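Local coordinates for ankyrin repeat and SAM domain-containing protein 3 (Homo sapiens, PDB 4NL9) that forms homo-oligomers through its SAM domain, the part present here, and may take part in vasopressin signalling in the kidney, at residues A[18-23]-A[57-62]. The protein carries 1 engineered substitution. Numbering follows the deposited sequence.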
ATOM      1  N   ILE A  18       4.966  -5.324   7.763  1.00 20.96           N
ATOM      2  CA  ILE A  18       3.987  -4.757   6.842  1.00 20.70           C
ATOM      3  C   ILE A  18       3.078  -5.793   6.159  1.00 20.41           C
ATOM      4  O   ILE A  18       2.375  -5.478   5.196  1.00 24.19           O
ATOM      5  CB  ILE A  18       4.661  -3.838   5.798  1.00 20.74           C
ATOM      6  CG1 ILE A  18       5.678  -4.608   4.953  1.00 18.42           C
ATOM      7  CG2 ILE A  18       5.357  -2.678   6.496  1.00 27.23           C
ATOM      8  CD1 ILE A  18       6.264  -3.778   3.818  1.00 20.87           C
ATOM      9  N   GLY A  19       3.093  -7.025   6.666  1.00 18.60           N
ATOM     10  CA  GLY A  19       2.237  -8.079   6.146  1.00 22.65           C
ATOM     11  C   GLY A  19       2.528  -8.445   4.704  1.00 24.16           C
ATOM     12  O   GLY A  19       1.624  -8.732   3.919  1.00 24.83           O
ATOM     13  N   CYS A  20       3.807  -8.451   4.352  1.00 17.13           N
ATOM     14  CA  CYS A  20       4.204  -8.701   2.975  1.00 17.18           C
ATOM     15  C   CYS A  20       5.170  -9.873   2.818  1.00 15.88           C
ATOM     16  O   CYS A  20       5.933  -9.931   1.848  1.00 14.43           O
ATOM     17  CB  CYS A  20       4.814  -7.436   2.374  1.00 15.11           C
ATOM     18  SG  CYS A  20       3.577  -6.164   1.957  1.00 20.22           S
ATOM     19  N   LEU A  21       5.121 -10.827   3.743  1.00 14.91           N
ATOM     20  CA  LEU A  21       6.029 -11.972   3.655  1.00 14.31           C
ATOM     21  C   LEU A  21       5.778 -12.838   2.420  1.00 14.56           C
ATOM     22  O   LEU A  21       6.645 -13.617   2.015  1.00 16.00           O
ATOM     23  CB  LEU A  21       6.017 -12.818   4.934  1.00 16.97           C
ATOM     24  CG  LEU A  21       6.933 -12.298   6.042  1.00 16.71           C
ATOM     25  CD1 LEU A  21       6.662 -13.074   7.315  1.00 16.66           C
ATOM     26  CD2 LEU A  21       8.427 -12.365   5.677  1.00 17.04           C
ATOM     27  N   LYS A  22       4.608 -12.693   1.800  1.00 16.90           N
ATOM     28  CA  LYS A  22       4.348 -13.412   0.559  1.00 16.96           C
ATOM     29  C   LYS A  22       5.317 -13.003  -0.559  1.00 15.97           C
ATOM     30  O   LYS A  22       5.427 -13.702  -1.563  1.00 19.40           O
ATOM     31  CB  LYS A  22       2.894 -13.220   0.101  1.00 17.73           C
ATOM     32  CG  LYS A  22       2.574 -11.791  -0.283  1.00 18.80           C
ATOM     33  CD  LYS A  22       1.094 -11.606  -0.618  1.00 26.04           C
ATOM     34  CE  LYS A  22       0.776 -12.110  -2.015  1.00 30.16           C
ATOM     35  NZ  LYS A  22      -0.598 -11.700  -2.446  1.00 33.65           N
ATOM     36  N   TYR A  23       6.032 -11.886  -0.382  1.00 13.24           N
ATOM     37  CA  TYR A  23       6.994 -11.427  -1.384  1.00 14.88           C
ATOM     38  C   TYR A  23       8.462 -11.689  -1.025  1.00 13.67           C
ATOM     39  O   TYR A  23       9.366 -11.352  -1.801  1.00 16.48           O
ATOM     40  CB  TYR A  23       6.787  -9.941  -1.714  1.00 13.97           C
ATOM     41  CG  TYR A  23       5.427  -9.692  -2.305  1.00 15.92           C
ATOM     42  CD1 TYR A  23       5.130 -10.105  -3.602  1.00 16.87           C
ATOM     43  CD2 TYR A  23       4.426  -9.093  -1.556  1.00 14.16           C
ATOM     44  CE1 TYR A  23       3.876  -9.907  -4.142  1.00 16.13           C
ATOM     45  CE2 TYR A  23       3.178  -8.881  -2.087  1.00 15.70           C
ATOM     46  CZ  TYR A  23       2.909  -9.289  -3.376  1.00 15.66           C
ATOM     47  OH  TYR A  23       1.647  -9.085  -3.878  1.00 19.44           O
ATOM     48  N   ARG A  57       2.699   0.015  -2.063  1.00 13.70           N
ATOM     49  CA  ARG A  57       2.586   1.215  -1.237  1.00 13.15           C
ATOM     50  C   ARG A  57       3.081   0.972   0.193  1.00 14.00           C
ATOM     51  O   ARG A  57       3.764   1.819   0.780  1.00 13.26           O
ATOM     52  CB  ARG A  57       1.137   1.729  -1.243  1.00 13.86           C
ATOM     53  CG  ARG A  57       0.844   2.868  -0.259  1.00 13.25           C
ATOM     54  CD  ARG A  57       1.732   4.094  -0.454  1.00 13.32           C
ATOM     55  NE  ARG A  57       1.717   4.605  -1.820  1.00 14.98           N
ATOM     56  CZ  ARG A  57       0.827   5.470  -2.301  1.00 14.86           C
ATOM     57  NH1 ARG A  57       0.933   5.880  -3.558  1.00 14.67           N
ATOM     58  NH2 ARG A  57      -0.164   5.923  -1.537  1.00 15.07           N
ATOM     59  N   LYS A  58       2.769  -0.190   0.764  1.00 13.58           N
ATOM     60  CA  LYS A  58       3.263  -0.476   2.106  1.00 14.71           C
ATOM     61  C   LYS A  58       4.780  -0.559   2.101  1.00 13.28           C
ATOM     62  O   LYS A  58       5.434  -0.147   3.058  1.00 15.73           O
ATOM     63  CB  LYS A  58       2.636  -1.743   2.662  1.00 17.62           C
ATOM     64  CG  LYS A  58       1.148  -1.554   2.932  1.00 19.42           C
ATOM     65  CD  LYS A  58       0.574  -2.652   3.794  1.00 25.84           C
ATOM     66  CE  LYS A  58       0.556  -3.966   3.042  1.00 33.25           C
ATOM     67  NZ  LYS A  58      -0.153  -5.047   3.791  1.00 36.86           N
ATOM     68  N   MET A  59       5.335  -1.054   0.998  1.00 12.97           N
ATOM     69  CA  MET A  59       6.790  -1.125   0.878  1.00 14.28           C
ATOM     70  C   MET A  59       7.441   0.240   0.697  1.00 15.20           C
ATOM     71  O   MET A  59       8.445   0.530   1.335  1.00 15.15           O
ATOM     72  CB  MET A  59       7.207  -2.065  -0.245  1.00 14.47           C
ATOM     73  CG  MET A  59       6.925  -3.521   0.064  1.00 14.56           C
ATOM     74  SD  MET A  59       7.269  -4.543  -1.383  1.00 13.74           S
ATOM     75  CE  MET A  59       6.410  -6.056  -0.951  1.00 16.93           C
ATOM     76  N   THR A  60       6.882   1.083  -0.164  1.00 13.44           N
ATOM     77  CA  THR A  60       7.463   2.420  -0.313  1.00 13.12           C
ATOM     78  C   THR A  60       7.337   3.223   0.992  1.00 17.04           C
ATOM     79  O   THR A  60       8.244   3.980   1.354  1.00 15.29           O
ATOM     80  CB  THR A  60       6.902   3.213  -1.516  1.00 15.65           C
ATOM     81  OG1 THR A  60       5.488   3.367  -1.375  1.00 16.02           O
ATOM     82  CG2 THR A  60       7.210   2.506  -2.831  1.00 15.98           C
ATOM     83  N   SER A  61       6.237   3.027   1.714  1.00 14.46           N
ATOM     84  CA  SER A  61       6.086   3.632   3.039  1.00 17.44           C
ATOM     85  C   SER A  61       7.159   3.157   4.023  1.00 19.31           C
ATOM     86  O   SER A  61       7.740   3.963   4.746  1.00 22.32           O
ATOM     87  CB  SER A  61       4.699   3.340   3.602  1.00 18.20           C
ATOM     88  OG  SER A  61       3.711   4.006   2.834  1.00 22.14           O
ATOM     89  N   ALA A  62       7.419   1.854   4.036  1.00 18.51           N
ATOM     90  CA  ALA A  62       8.420   1.282   4.927  1.00 17.59           C
ATOM     91  C   ALA A  62       9.810   1.794   4.587  1.00 17.97           C
ATOM     92  O   ALA A  62      10.613   2.078   5.473  1.00 18.48           O
ATOM     93  CB  ALA A  62       8.384  -0.235   4.856  1.00 17.43           C
TER
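Lys58 and Met59 of the last helix of this SAM domain, helix 53-65, meet Ile18, Cys20 and Tyr23 in the link between helices 11-17 and 24-29. The contact joins the C-terminal helix of the five-helix SAM fold to the link that follows helix 11-17. Lys58 comes first along the helix. Its chain bends at chi3 (-68°), which brings NZ to the oxygen end of the Ile18 carbonyl. NZ of Lys58 gives a hydrogen bond of 2.9 Å to O of Ile18. The donor comes in not far from the line of the C=O bond (155°), a little off the carbonyl plane. That carbonyl lies where helix 11-17 ends in a Schellman motif, with Gly19 at positive phi as the C-prime residue. CE of Lys58 also lies 3.9 Å from SG of Cys20. The ammonium has a second partner outside this contact, a salt bridge to an acidic side chain on the chain of another protein in the assembly. With an alanine in place of Lys58, the Ile18 carbonyl would probably lose this donor and the acid across the interface this positive partner. Met59 follows, buried, with its chain extended beyond CG. It crosses the side chain of Ile18 at about a right angle, with CG 3.8 Å from CD1 of Ile18. The methionine's methyl reaches farther into the link: CE of Met59 lies 3.9 Å from CB of Cys20 and meets the Tyr23 ring obliquely, 3.7 Å from CD2. Leu45 and Ile50 also pack on Met59. One turn on from Lys58, CB of Ala62 sits 4.2 Å from CG2 of Ile18.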